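Galectin (Xenopus laevis, PDB 3WUD) binds beta-galactosides such as lactose as a proto-type galectin of frog skin, close to but distinct from galectin-1, and probably also binds laminin. Local coordinates at residues A34-L37 with N43-I46; L37-S42 with R114-T119; V45-P50 with N69-E74; N49-H54 with K60-S65; L99-K102 with E108-F111. All blocks are in the same frame, centred on the assembly; numbering follows the deposited sequence.

Contact 1: A34-L37 with N43-I46; sequences AINL and NYVI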
# COMPACT_ATOMS: atom_id res chain seq x y z
N ALA A 34 0.65 -15.19 3.23
CA ALA A 34 0.39 -14.64 4.57
C ALA A 34 0.20 -13.15 4.39
O ALA A 34 0.89 -12.53 3.56
CB ALA A 34 1.54 -14.94 5.54
N ILE A 35 -0.75 -12.61 5.16
CA ILE A 35 -0.91 -11.17 5.30
C ILE A 35 -0.81 -10.87 6.82
O ILE A 35 -1.50 -11.49 7.65
CB ILE A 35 -2.29 -10.74 4.81
CG1 ILE A 35 -2.48 -11.08 3.33
CG2 ILE A 35 -2.53 -9.23 5.14
CD1 ILE A 35 -3.91 -11.25 3.01
N ASN A 36 0.12 -10.00 7.14
CA ASN A 36 0.36 -9.55 8.49
C ASN A 36 -0.08 -8.11 8.74
O ASN A 36 0.24 -7.27 7.95
CB ASN A 36 1.85 -9.63 8.67
CG ASN A 36 2.37 -11.04 8.51
OD1 ASN A 36 1.85 -11.98 9.10
ND2 ASN A 36 3.41 -11.17 7.72
N LEU A 37 -0.78 -7.84 9.83
CA LEU A 37 -1.18 -6.47 10.21
C LEU A 37 -0.73 -6.26 11.64
O LEU A 37 -0.94 -7.16 12.49
CB LEU A 37 -2.70 -6.34 10.18
CG LEU A 37 -3.44 -6.29 8.86
CD1 LEU A 37 -4.87 -5.85 9.19
CD2 LEU A 37 -2.82 -5.26 7.99
N ASN A 43 5.84 -7.16 15.49
CA ASN A 43 4.62 -7.11 16.26
C ASN A 43 3.38 -7.16 15.33
O ASN A 43 2.96 -6.19 14.71
CB ASN A 43 4.60 -5.85 17.11
CG ASN A 43 5.64 -5.90 18.25
OD1 ASN A 43 5.46 -6.61 19.19
ND2 ASN A 43 6.75 -5.26 18.07
N TYR A 44 2.85 -8.36 15.19
CA TYR A 44 1.69 -8.63 14.34
C TYR A 44 0.54 -8.88 15.28
O TYR A 44 0.49 -9.86 16.03
CB TYR A 44 1.88 -9.83 13.41
CG TYR A 44 3.10 -9.89 12.55
CD1 TYR A 44 3.79 -8.77 12.05
CD2 TYR A 44 3.55 -11.14 12.10
CE1 TYR A 44 4.91 -8.89 11.21
CE2 TYR A 44 4.66 -11.27 11.24
CZ TYR A 44 5.32 -10.16 10.80
OH TYR A 44 6.39 -10.40 9.98
N VAL A 45 -0.45 -7.98 15.21
CA VAL A 45 -1.74 -8.24 15.79
C VAL A 45 -2.43 -9.45 15.13
O VAL A 45 -3.04 -10.24 15.80
CB VAL A 45 -2.66 -6.97 15.71
CG1 VAL A 45 -3.92 -7.25 16.46
CG2 VAL A 45 -1.98 -5.75 16.38
N ILE A 46 -2.31 -9.57 13.82
CA ILE A 46 -2.69 -10.83 13.07
C ILE A 46 -1.65 -11.21 12.00
O ILE A 46 -1.16 -10.41 11.23
CB ILE A 46 -4.15 -10.81 12.50
CG1 ILE A 46 -4.56 -12.21 11.99
CG2 ILE A 46 -4.25 -9.78 11.41
CD1 ILE A 46 -6.06 -12.27 11.66

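Contact 2: L37-S42 with R114-T119; sequences LGKDSS and RMPLDT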
# COMPACT_ATOMS: atom_id res chain seq x y z
N LEU A 37 -0.78 -7.84 9.83
CA LEU A 37 -1.18 -6.47 10.21
C LEU A 37 -0.73 -6.26 11.64
O LEU A 37 -0.94 -7.16 12.49
CB LEU A 37 -2.70 -6.34 10.18
CG LEU A 37 -3.44 -6.29 8.86
CD1 LEU A 37 -4.87 -5.85 9.19
CD2 LEU A 37 -2.82 -5.26 7.99
N GLY A 38 -0.17 -5.11 11.96
CA GLY A 38 0.22 -4.85 13.33
C GLY A 38 0.87 -3.51 13.41
O GLY A 38 0.37 -2.51 12.81
N LYS A 39 1.97 -3.48 14.16
CA LYS A 39 2.62 -2.21 14.59
C LYS A 39 4.00 -2.00 13.99
O LYS A 39 4.47 -0.84 13.74
CB LYS A 39 2.64 -2.14 16.14
CG LYS A 39 1.29 -2.32 16.83
CD LYS A 39 1.40 -2.16 18.36
CE LYS A 39 2.19 -3.24 19.08
NZ LYS A 39 2.02 -2.97 20.53
N ASP A 40 4.66 -3.13 13.67
CA ASP A 40 5.92 -3.18 12.98
C ASP A 40 6.25 -4.65 12.63
O ASP A 40 5.47 -5.54 12.94
CB ASP A 40 7.06 -2.56 13.86
CG ASP A 40 7.13 -3.16 15.22
OD1 ASP A 40 7.14 -4.39 15.30
OD2 ASP A 40 7.08 -2.43 16.25
N SER A 41 7.42 -4.89 12.01
CA SER A 41 7.83 -6.20 11.54
C SER A 41 8.00 -7.21 12.68
O SER A 41 7.99 -8.37 12.43
CB SER A 41 9.11 -6.09 10.67
OG SER A 41 10.24 -5.74 11.42
N SER A 42 8.05 -6.75 13.93
CA SER A 42 8.19 -7.63 15.07
C SER A 42 6.92 -7.87 15.85
O SER A 42 6.88 -8.71 16.73
CB SER A 42 9.30 -7.09 16.06
OG SER A 42 10.57 -7.18 15.40
N ARG A 114 -4.35 -9.21 21.39
CA ARG A 114 -3.64 -9.82 22.52
C ARG A 114 -2.56 -8.90 23.05
O ARG A 114 -1.72 -9.28 23.90
CB ARG A 114 -2.90 -11.07 21.97
CG ARG A 114 -3.87 -12.16 21.53
CD ARG A 114 -3.13 -13.31 20.82
NE ARG A 114 -3.95 -14.48 20.79
CZ ARG A 114 -3.68 -15.57 20.04
NH1 ARG A 114 -2.61 -15.62 19.26
NH2 ARG A 114 -4.48 -16.60 20.13
N MET A 115 -2.53 -7.71 22.48
CA MET A 115 -1.40 -6.83 22.70
C MET A 115 -1.92 -5.40 22.71
O MET A 115 -3.03 -5.16 22.22
CB MET A 115 -0.29 -7.01 21.67
CG MET A 115 -0.59 -6.62 20.20
SD MET A 115 0.84 -6.90 19.12
CE MET A 115 0.75 -8.69 19.08
N PRO A 116 -1.13 -4.48 23.32
CA PRO A 116 -1.53 -3.11 23.35
C PRO A 116 -1.51 -2.53 21.97
O PRO A 116 -0.54 -2.74 21.22
CB PRO A 116 -0.46 -2.41 24.21
CG PRO A 116 0.39 -3.49 24.77
CD PRO A 116 0.18 -4.71 23.94
N LEU A 117 -2.56 -1.76 21.66
CA LEU A 117 -2.77 -1.25 20.32
C LEU A 117 -3.63 0.02 20.32
O LEU A 117 -4.75 0.01 20.85
CB LEU A 117 -3.45 -2.36 19.45
CG LEU A 117 -3.70 -2.11 17.99
CD1 LEU A 117 -2.40 -1.99 17.20
CD2 LEU A 117 -4.57 -3.18 17.35
N ASP A 118 -3.12 1.07 19.68
CA ASP A 118 -3.86 2.33 19.47
C ASP A 118 -4.43 2.24 18.03
O ASP A 118 -5.63 2.11 17.83
CB ASP A 118 -2.85 3.51 19.69
CG ASP A 118 -3.43 4.91 19.41
OD1 ASP A 118 -4.49 5.25 19.97
OD2 ASP A 118 -2.76 5.70 18.69
N THR A 119 -3.54 2.40 17.05
CA THR A 119 -3.82 2.27 15.61
C THR A 119 -2.98 1.13 15.00
O THR A 119 -1.84 0.89 15.45
CB THR A 119 -3.35 3.57 14.95
OG1 THR A 119 -3.94 4.66 15.67
CG2 THR A 119 -3.84 3.68 13.61

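Contact 3: V45-P50 with N69-E74; sequences VIHFNP and NSWGTE. With GAL (beta-D-galactopyranose), chain B; GLC (alpha-D-glucopyranose), chain C.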
# COMPACT_ATOMS: atom_id res chain seq x y z
N VAL A 45 -0.45 -7.98 15.21
CA VAL A 45 -1.74 -8.24 15.79
C VAL A 45 -2.43 -9.45 15.13
O VAL A 45 -3.04 -10.24 15.80
CB VAL A 45 -2.66 -6.97 15.71
CG1 VAL A 45 -3.92 -7.25 16.46
CG2 VAL A 45 -1.98 -5.75 16.38
N ILE A 46 -2.31 -9.57 13.82
CA ILE A 46 -2.69 -10.83 13.07
C ILE A 46 -1.65 -11.21 12.00
O ILE A 46 -1.16 -10.41 11.23
CB ILE A 46 -4.15 -10.81 12.50
CG1 ILE A 46 -4.56 -12.21 11.99
CG2 ILE A 46 -4.25 -9.78 11.41
CD1 ILE A 46 -6.06 -12.27 11.66
N HIS A 47 -1.36 -12.52 11.97
CA HIS A 47 -0.68 -13.21 10.93
C HIS A 47 -1.76 -14.13 10.40
O HIS A 47 -2.23 -15.02 11.14
CB HIS A 47 0.52 -14.00 11.48
CG HIS A 47 1.12 -15.00 10.52
ND1 HIS A 47 1.92 -14.65 9.46
CD2 HIS A 47 1.08 -16.35 10.54
CE1 HIS A 47 2.37 -15.76 8.88
NE2 HIS A 47 1.91 -16.79 9.55
N PHE A 48 -2.19 -13.86 9.18
CA PHE A 48 -3.29 -14.51 8.50
C PHE A 48 -2.70 -15.36 7.38
O PHE A 48 -2.11 -14.84 6.44
CB PHE A 48 -4.19 -13.43 7.89
CG PHE A 48 -5.31 -13.96 7.07
CD1 PHE A 48 -6.48 -14.39 7.68
CD2 PHE A 48 -5.21 -14.02 5.68
CE1 PHE A 48 -7.54 -14.87 6.92
CE2 PHE A 48 -6.26 -14.52 4.90
CZ PHE A 48 -7.41 -14.97 5.55
N ASN A 49 -2.68 -16.68 7.57
CA ASN A 49 -1.92 -17.58 6.74
C ASN A 49 -2.71 -18.82 6.13
O ASN A 49 -2.69 -19.90 6.70
CB ASN A 49 -0.75 -18.11 7.60
CG ASN A 49 0.27 -18.96 6.84
OD1 ASN A 49 0.90 -19.80 7.46
ND2 ASN A 49 0.48 -18.72 5.57
N PRO A 50 -3.40 -18.59 4.97
CA PRO A 50 -4.08 -19.64 4.27
C PRO A 50 -2.99 -20.56 3.73
O PRO A 50 -2.03 -20.12 3.20
CB PRO A 50 -4.82 -18.89 3.14
CG PRO A 50 -5.09 -17.55 3.74
CD PRO A 50 -3.73 -17.29 4.37
N ASN A 69 8.46 -10.43 18.28
CA ASN A 69 9.00 -11.62 17.52
C ASN A 69 8.68 -13.01 18.02
O ASN A 69 9.16 -14.01 17.45
CB ASN A 69 10.47 -11.51 17.25
CG ASN A 69 10.75 -10.66 16.07
OD1 ASN A 69 9.98 -10.67 15.09
ND2 ASN A 69 11.78 -9.88 16.16
N SER A 70 7.88 -13.13 19.06
CA SER A 70 7.40 -14.41 19.56
C SER A 70 6.02 -14.74 19.06
O SER A 70 5.07 -14.03 19.41
CB SER A 70 7.29 -14.35 21.11
OG SER A 70 8.57 -14.41 21.70
N TRP A 71 5.85 -15.87 18.36
CA TRP A 71 4.51 -16.36 18.03
C TRP A 71 3.62 -16.60 19.28
O TRP A 71 4.06 -17.17 20.29
CB TRP A 71 4.54 -17.64 17.16
CG TRP A 71 5.15 -17.47 15.83
CD1 TRP A 71 6.34 -18.05 15.34
CD2 TRP A 71 4.69 -16.62 14.79
NE1 TRP A 71 6.58 -17.61 14.09
CE2 TRP A 71 5.55 -16.79 13.69
CE3 TRP A 71 3.54 -15.87 14.61
CZ2 TRP A 71 5.36 -16.09 12.48
CZ3 TRP A 71 3.35 -15.22 13.41
CH2 TRP A 71 4.21 -15.31 12.39
N GLY A 72 2.34 -16.23 19.20
CA GLY A 72 1.36 -16.63 20.16
C GLY A 72 0.73 -18.00 19.93
O GLY A 72 1.34 -18.88 19.34
N THR A 73 -0.46 -18.16 20.42
CA THR A 73 -1.25 -19.39 20.22
C THR A 73 -1.97 -19.40 18.85
O THR A 73 -2.75 -18.47 18.57
CB THR A 73 -2.29 -19.51 21.35
OG1 THR A 73 -1.58 -19.58 22.59
CG2 THR A 73 -3.15 -20.81 21.21
N GLU A 74 -1.76 -20.46 18.02
CA GLU A 74 -2.44 -20.48 16.73
C GLU A 74 -3.93 -20.66 16.84
O GLU A 74 -4.39 -21.39 17.73
CB GLU A 74 -1.92 -21.63 15.87
CG GLU A 74 -0.56 -21.44 15.30
CD GLU A 74 -0.04 -22.64 14.46
OE1 GLU A 74 -0.71 -23.67 14.32
OE2 GLU A 74 1.01 -22.50 13.90
C1 GAL B . 4.67 -21.70 11.66
C2 GAL B . 5.17 -21.09 10.36
C3 GAL B . 5.22 -19.56 10.38
C4 GAL B . 3.87 -19.04 10.91
C5 GAL B . 3.52 -19.76 12.22
C6 GAL B . 2.21 -19.35 12.85
O2 GAL B . 6.49 -21.54 10.10
O3 GAL B . 5.58 -19.09 9.09
O4 GAL B . 2.84 -19.29 9.94
O5 GAL B . 3.42 -21.18 12.07
O6 GAL B . 1.93 -20.01 14.07
C1 GLC C . 3.90 -26.02 14.44
C2 GLC C . 2.78 -25.69 13.48
C3 GLC C . 3.08 -24.68 12.40
C4 GLC C . 4.24 -23.73 12.74
C5 GLC C . 5.47 -24.45 13.29
C6 GLC C . 6.43 -23.51 13.94
O1 GLC C . 3.91 -27.36 14.87
O2 GLC C . 2.02 -26.77 12.97
O3 GLC C . 1.83 -24.02 12.14
O4 GLC C . 4.57 -23.15 11.52
O5 GLC C . 5.15 -25.37 14.29
O6 GLC C . 7.53 -24.32 14.36

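Contact 4: N49-H54 with K60-S65; sequences NPRFDH and KIICNS. With GAL (beta-D-galactopyranose), chain B; GLC (alpha-D-glucopyranose), chain C; SO4 (sulfate ion), chain D.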
# COMPACT_ATOMS: atom_id res chain seq x y z
N ASN A 49 -2.68 -16.68 7.57
CA ASN A 49 -1.92 -17.58 6.74
C ASN A 49 -2.71 -18.82 6.13
O ASN A 49 -2.69 -19.90 6.70
CB ASN A 49 -0.75 -18.11 7.60
CG ASN A 49 0.27 -18.96 6.84
OD1 ASN A 49 0.90 -19.80 7.46
ND2 ASN A 49 0.48 -18.72 5.57
N PRO A 50 -3.40 -18.59 4.97
CA PRO A 50 -4.08 -19.64 4.27
C PRO A 50 -2.99 -20.56 3.73
O PRO A 50 -2.03 -20.12 3.20
CB PRO A 50 -4.82 -18.89 3.14
CG PRO A 50 -5.09 -17.55 3.74
CD PRO A 50 -3.73 -17.29 4.37
N ARG A 51 -3.17 -21.85 3.98
CA ARG A 51 -2.26 -22.85 3.66
C ARG A 51 -2.96 -23.88 2.76
O ARG A 51 -3.92 -24.57 3.21
CB ARG A 51 -1.80 -23.59 4.91
CG ARG A 51 -1.03 -22.69 5.86
CD ARG A 51 -0.44 -23.42 7.06
NE ARG A 51 0.35 -22.51 7.91
CZ ARG A 51 0.83 -22.85 9.12
NH1 ARG A 51 0.65 -24.07 9.57
NH2 ARG A 51 1.54 -21.99 9.83
N PHE A 52 -2.44 -23.98 1.54
CA PHE A 52 -2.86 -25.00 0.56
C PHE A 52 -2.22 -26.33 0.89
O PHE A 52 -2.90 -27.34 0.99
CB PHE A 52 -2.45 -24.58 -0.86
CG PHE A 52 -3.16 -23.37 -1.36
CD1 PHE A 52 -4.45 -23.46 -1.84
CD2 PHE A 52 -2.52 -22.14 -1.37
CE1 PHE A 52 -5.15 -22.33 -2.24
CE2 PHE A 52 -3.20 -21.00 -1.80
CZ PHE A 52 -4.51 -21.09 -2.23
N ASP A 53 -0.89 -26.32 0.98
CA ASP A 53 -0.13 -27.40 1.62
C ASP A 53 1.12 -26.92 2.27
O ASP A 53 2.18 -26.79 1.61
CB ASP A 53 0.26 -28.47 0.60
CG ASP A 53 1.11 -29.58 1.23
OD1 ASP A 53 0.95 -29.86 2.45
OD2 ASP A 53 1.95 -30.16 0.49
N HIS A 54 1.03 -26.69 3.59
CA HIS A 54 2.17 -26.09 4.27
C HIS A 54 2.13 -26.46 5.70
O HIS A 54 1.10 -26.50 6.32
CB HIS A 54 2.14 -24.55 4.03
CG HIS A 54 3.24 -23.83 4.71
ND1 HIS A 54 4.57 -24.07 4.44
CD2 HIS A 54 3.21 -22.85 5.64
CE1 HIS A 54 5.32 -23.31 5.22
NE2 HIS A 54 4.52 -22.53 5.93
N LYS A 60 -6.40 -25.00 5.14
CA LYS A 60 -6.79 -24.42 6.42
C LYS A 60 -6.26 -23.01 6.42
O LYS A 60 -5.24 -22.75 5.85
CB LYS A 60 -6.14 -25.15 7.60
CG LYS A 60 -6.36 -26.67 7.63
CD LYS A 60 -7.77 -26.96 8.05
CE LYS A 60 -8.03 -28.48 8.10
NZ LYS A 60 -8.42 -28.92 6.73
N ILE A 61 -6.89 -22.14 7.17
CA ILE A 61 -6.32 -20.87 7.49
C ILE A 61 -5.72 -20.96 8.92
O ILE A 61 -6.46 -21.21 9.91
CB ILE A 61 -7.34 -19.75 7.48
CG1 ILE A 61 -8.04 -19.65 6.11
CG2 ILE A 61 -6.63 -18.45 7.80
CD1 ILE A 61 -9.11 -18.60 6.08
N ILE A 62 -4.42 -20.68 9.02
CA ILE A 62 -3.81 -20.63 10.37
C ILE A 62 -3.68 -19.15 10.67
O ILE A 62 -3.21 -18.41 9.81
CB ILE A 62 -2.44 -21.25 10.33
CG1 ILE A 62 -2.55 -22.77 10.35
CG2 ILE A 62 -1.60 -20.83 11.55
CD1 ILE A 62 -3.61 -23.42 9.49
N CYS A 63 -4.19 -18.68 11.81
CA CYS A 63 -3.90 -17.31 12.26
C CYS A 63 -3.10 -17.35 13.56
O CYS A 63 -3.22 -18.28 14.38
CB CYS A 63 -5.19 -16.56 12.53
SG CYS A 63 -6.14 -16.27 10.99
N ASN A 64 -2.27 -16.35 13.74
CA ASN A 64 -1.56 -16.20 14.99
C ASN A 64 -1.18 -14.75 15.20
O ASN A 64 -1.35 -13.93 14.34
CB ASN A 64 -0.27 -17.05 14.94
CG ASN A 64 0.18 -17.50 16.34
OD1 ASN A 64 -0.18 -16.95 17.32
ND2 ASN A 64 1.07 -18.43 16.40
N SER A 65 -0.74 -14.44 16.38
CA SER A 65 -0.16 -13.15 16.72
C SER A 65 1.33 -13.27 16.82
O SER A 65 1.85 -14.38 17.07
CB SER A 65 -0.73 -12.65 18.07
OG SER A 65 -0.49 -13.55 19.16
C1 GAL B . 4.67 -21.70 11.66
C2 GAL B . 5.17 -21.09 10.36
C3 GAL B . 5.22 -19.56 10.38
C4 GAL B . 3.87 -19.04 10.91
C5 GAL B . 3.52 -19.76 12.22
C6 GAL B . 2.21 -19.35 12.85
O2 GAL B . 6.49 -21.54 10.10
O3 GAL B . 5.58 -19.09 9.09
O4 GAL B . 2.84 -19.29 9.94
O5 GAL B . 3.42 -21.18 12.07
O6 GAL B . 1.93 -20.01 14.07
C1 GLC C . 3.90 -26.02 14.44
C2 GLC C . 2.78 -25.69 13.48
C3 GLC C . 3.08 -24.68 12.40
C4 GLC C . 4.24 -23.73 12.74
C5 GLC C . 5.47 -24.45 13.29
C6 GLC C . 6.43 -23.51 13.94
O1 GLC C . 3.91 -27.36 14.87
O2 GLC C . 2.02 -26.77 12.97
O3 GLC C . 1.83 -24.02 12.14
O4 GLC C . 4.57 -23.15 11.52
O5 GLC C . 5.15 -25.37 14.29
O6 GLC C . 7.53 -24.32 14.36
S SO4 D . 6.07 -27.44 3.76
O1 SO4 D . 5.59 -28.78 3.33
O2 SO4 D . 5.72 -27.26 5.18
O3 SO4 D . 7.54 -27.26 3.60
O4 SO4 D . 5.51 -26.34 2.90

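Contact 5: L99-K102 with E108-F111; sequences LKVK and EFNF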
# COMPACT_ATOMS: atom_id res chain seq x y z
N LEU A 99 -10.02 -8.50 15.82
CA LEU A 99 -10.14 -8.20 14.39
C LEU A 99 -11.20 -9.12 13.86
O LEU A 99 -11.31 -10.25 14.28
CB LEU A 99 -8.86 -8.44 13.63
CG LEU A 99 -7.60 -7.65 14.01
CD1 LEU A 99 -6.61 -7.96 12.92
CD2 LEU A 99 -7.88 -6.16 14.13
N LYS A 100 -11.99 -8.60 12.97
CA LYS A 100 -12.96 -9.39 12.25
C LYS A 100 -12.41 -9.55 10.85
O LYS A 100 -12.11 -8.53 10.17
CB LYS A 100 -14.34 -8.69 12.28
CG LYS A 100 -15.40 -9.35 11.43
CD LYS A 100 -16.65 -8.47 11.43
CE LYS A 100 -17.86 -9.21 11.96
NZ LYS A 100 -17.65 -9.64 13.37
N VAL A 101 -12.27 -10.80 10.40
CA VAL A 101 -11.70 -11.11 9.08
C VAL A 101 -12.87 -11.48 8.20
O VAL A 101 -13.60 -12.43 8.56
CB VAL A 101 -10.77 -12.27 9.12
CG1 VAL A 101 -10.23 -12.61 7.74
CG2 VAL A 101 -9.62 -12.00 10.14
N LYS A 102 -13.02 -10.76 7.11
CA LYS A 102 -14.21 -10.96 6.19
C LYS A 102 -13.71 -11.43 4.84
O LYS A 102 -12.90 -10.77 4.17
CB LYS A 102 -14.99 -9.62 6.04
CG LYS A 102 -15.28 -8.87 7.30
CD LYS A 102 -16.06 -7.59 6.99
CE LYS A 102 -16.03 -6.62 8.14
NZ LYS A 102 -16.22 -5.24 7.64
N GLU A 108 -16.90 -15.12 7.72
CA GLU A 108 -16.19 -14.18 8.58
C GLU A 108 -15.73 -14.92 9.84
O GLU A 108 -16.45 -15.83 10.32
CB GLU A 108 -17.14 -13.12 9.07
CG GLU A 108 -17.64 -12.10 8.08
CD GLU A 108 -18.72 -11.23 8.71
OE1 GLU A 108 -19.00 -11.45 9.91
OE2 GLU A 108 -19.25 -10.32 8.02
N PHE A 109 -14.64 -14.46 10.48
CA PHE A 109 -14.30 -14.98 11.79
C PHE A 109 -13.54 -13.92 12.53
O PHE A 109 -13.09 -12.95 11.92
CB PHE A 109 -13.52 -16.30 11.66
CG PHE A 109 -12.14 -16.15 11.03
CD1 PHE A 109 -11.00 -15.86 11.81
CD2 PHE A 109 -11.96 -16.35 9.66
CE1 PHE A 109 -9.74 -15.74 11.19
CE2 PHE A 109 -10.69 -16.29 9.07
CZ PHE A 109 -9.59 -15.94 9.83
N ASN A 110 -13.48 -14.03 13.85
CA ASN A 110 -12.80 -13.03 14.65
C ASN A 110 -11.55 -13.63 15.18
O ASN A 110 -11.50 -14.81 15.51
CB ASN A 110 -13.64 -12.59 15.86
CG ASN A 110 -14.95 -11.97 15.45
OD1 ASN A 110 -15.02 -11.21 14.50
ND2 ASN A 110 -16.00 -12.34 16.14
N PHE A 111 -10.60 -12.77 15.42
CA PHE A 111 -9.30 -13.10 16.00
C PHE A 111 -8.99 -12.13 17.13
O PHE A 111 -9.02 -10.95 16.95
CB PHE A 111 -8.19 -13.06 14.91
CG PHE A 111 -6.85 -13.58 15.40
CD1 PHE A 111 -6.61 -14.95 15.51
CD2 PHE A 111 -5.83 -12.70 15.73
CE1 PHE A 111 -5.40 -15.42 15.97
CE2 PHE A 111 -4.61 -13.17 16.24
CZ PHE A 111 -4.40 -14.53 16.35

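Contact 1: A34-L37 with N43-I46
Y44 opens the contact by lying over the amide of N36. The two planes are only 11° apart, and the amide carbon CG of N36 comes within 3.6 Å of Y44 CE2, toward the rim of the ring, while N36 CB sits 3.8 Å from the ring centroid in a CH-pi contact almost on the ring normal. N36 reaches this place with its CG anti to the carbonyl carbon (chi1 -61°). Its amide is held flat from elsewhere: OD1 is hydrogen-bonded to H47 ND1 and ND2 to S124 OG, so N36 sits behind the galactose-binding histidine as a second-shell residue. K66 makes a cation-pi contact with the Y44 ring.

V45 comes next and breaks the regular pairing. It faces L37 together with I46, which makes a classic beta bulge in this hairpin of the galectin beta-sandwich, and the strand turns a corner there. Its CB lies 3.7 Å from L37 O.

I46 completes the bulge and makes the hydrogen-bonded antiparallel pair with L37. I46 N donates to L37 O at 3.1 Å, and L37 N donates back to I46 O at 3.0 Å. I46 O also receives a CA-H contact from N36 CA at 3.2 Å. On the sandwich-core face, I46 CG2 touches L37 CB at 4.0 Å.

Contact 2: L37-S42 with R114-T119
K39 reaches across to the 114-119 loop and supplies the polar link of this contact: its NZ donates to the backbone carbonyl of P116, NZ to O 2.7 Å, with the nitrogen tilted 16° from the carbonyl plane. The side chain of K39 starts out extended as far as CD and then bends at chi3 (-67°), which turns CE and NZ in toward that carbonyl.

The apolar contacts belong to the methylenes of the same side chain. CG of K39 rests on the CD1 methyl of L117 at 3.7 Å, the two chains crossing at a slant, and farther out CE of K39 lies 3.9 Å from SD of M115, the methionine and lysine chains running antiparallel to one another.

Within 37-42, an Asx turn shapes the loop beyond K39, D40 OD1 accepting from S42 N at 2.9 Å.

The contact ties the connection between strands 34-37 and 43-51 to the one leading from strand 108-112 into 120-126. M115 and L117 also pack on V45 of strand 43-51, and L117 reaches Y94 of strand 86-95.

Contact 3: V45-P50 with N69-E74
H47 and W71 meet as an edge-to-face aromatic pair, the edge of the indole turned to the face of the imidazole, with centroids 4.7 Å apart and planes at 52°. Starting at the root of H47, CB touches W71 CZ3 at 3.6 Å. CG has W71 CH2 at the same separation, and that carbon stands over the centre of the imidazole face. With CG anti to the backbone N (chi1 167°), the ring is carried out toward the sugar with one face to W71 CH2. ND1, tied to N36, keeps the ring from turning. CD2 and CE1 both lie within 4.0 Å of W71 CH2, and beyond them NE2 forms a hydrogen bond with O4 of galactose at 2.7 Å, the oxygen lying near the ring plane.

The same indole stacks on the sugar: galactose C5 is 3.9 Å above its plane, over the centre, and CZ2 of W71 comes to 3.7 Å from galactose C4. This is the hallmark of galectin galactose recognition. E74, extended beyond CG, accepts through OE2 from galactose O6 at 2.7 Å and from glucose O3, bridging both rings of the disaccharide; its OE1 forms a salt bridge with R76.

Strand 60-67 lies between strands 43-51 and 70-77, and its N64 packs against W71 and E74.

Contact 4: N49-H54 with K60-S65
The side chain of R51 lies across that of I62 in the beta hairpin of strands 43-51 and 60-67, on the carbohydrate-binding sheet of the galectin sandwich. The tight part is the backbone ladder. N49 pairs with I62 and R51 with K60 as hydrogen-bonded antiparallel pairs, including N49 N to I62 O and R51 N to K60 O, each 2.9 Å. Between them P50 and I61 form a non-hydrogen-bonded pair on the opposite face, P50 CG lying 4.3 Å from I61 CG1 and both also packing on F82.

On the sugar-binding face, the guanidinium of R51 lies flat on I62, whose CG1 is 3.4 Å above its plane. The chain, extended from CG to NE, carries this group to the ligand. NE donates to N49 OD1 at 2.8 Å, in the guanidinium plane but above the plane of the amide, and D57 forms a salt bridge with NH1. N49 and D57 together fix the orientation of the guanidinium.

The looser side is the turn end of the hairpin, where the K60 side chain leads away to bond T58 O, and H54, partly exposed, donates through ND1 to a sulfate probably taken from the crystallisation liquor.

At the edge of the guanidinium, NH1 and NH2 both donate to glucose O3, while NH2 also reaches galactose O4 at 3.0 Å; N64 ND2 donates to galactose O6 at 2.9 Å, nearly straight at 172°.

Contact 5: L99-K102 with E108-F111
V101 and F109 pair in an antiparallel beta hairpin, strands 98-103 and 108-112, at the edge of the five-stranded sheet of the galectin sandwich. The backbone polar atoms of the two hydrogen-bonded pairs satisfy one another. V101 N donates to F109 O at 2.8 Å, almost perfectly straight at 176°, and F109 N returns a bond to V101 O. L99 N and F111 O, then F111 N and L99 O, close the second pair, each at 2.9 Å. L99 O and V101 O take in addition CA-H contacts from N110 and E108. On its far edge strand 98-103 bonds through the backbones of K100 and K102 to E93 and C91; on strand 108-112, N110 O accepts from Q75 NE2.

The outward face carries the charged side chains. K100 lies beside N110 and, bent at chi3 and chi4, turns NZ back to N110 OD1 in a weak hydrogen bond of 3.3 Å. E108 OE1 stays 4.1 Å from K100 NZ, beyond salt-bridge range, its closer contact being K100 CE. K102 sends its own ammonium to E93 OE1 in a salt bridge.

The inward face is apolar and looks onto I46, F48, I61 and C63 of the opposing sheet. There CG of F109 sits between its backbone N and carbonyl carbon (chi1 67°), which brings the ring face against V101, whose CB is 4.0 Å from the ring centroid, 14° off its normal.

How the contacts relate
Contacts 1, 3 and 4 all draw on strand 43-51. Contacts 1 and 4 are buried hairpin pairings, one on each flank of that strand, whereas contact 3 joins it by side chains alone to a strand two places away. Contacts 3 and 4 share the lactose, the former giving aromatic and carboxylate chemistry, the latter arginine and amide donors; contact 1 supplies second-shell support. Contact 5 belongs to the other sheet, its apolar face meeting contacts 1, 3 and 4 across the core while its polar face looks outward. Contact 2, partly buried between loops, relies on one lysine, and its R114 reaches S65 and T73.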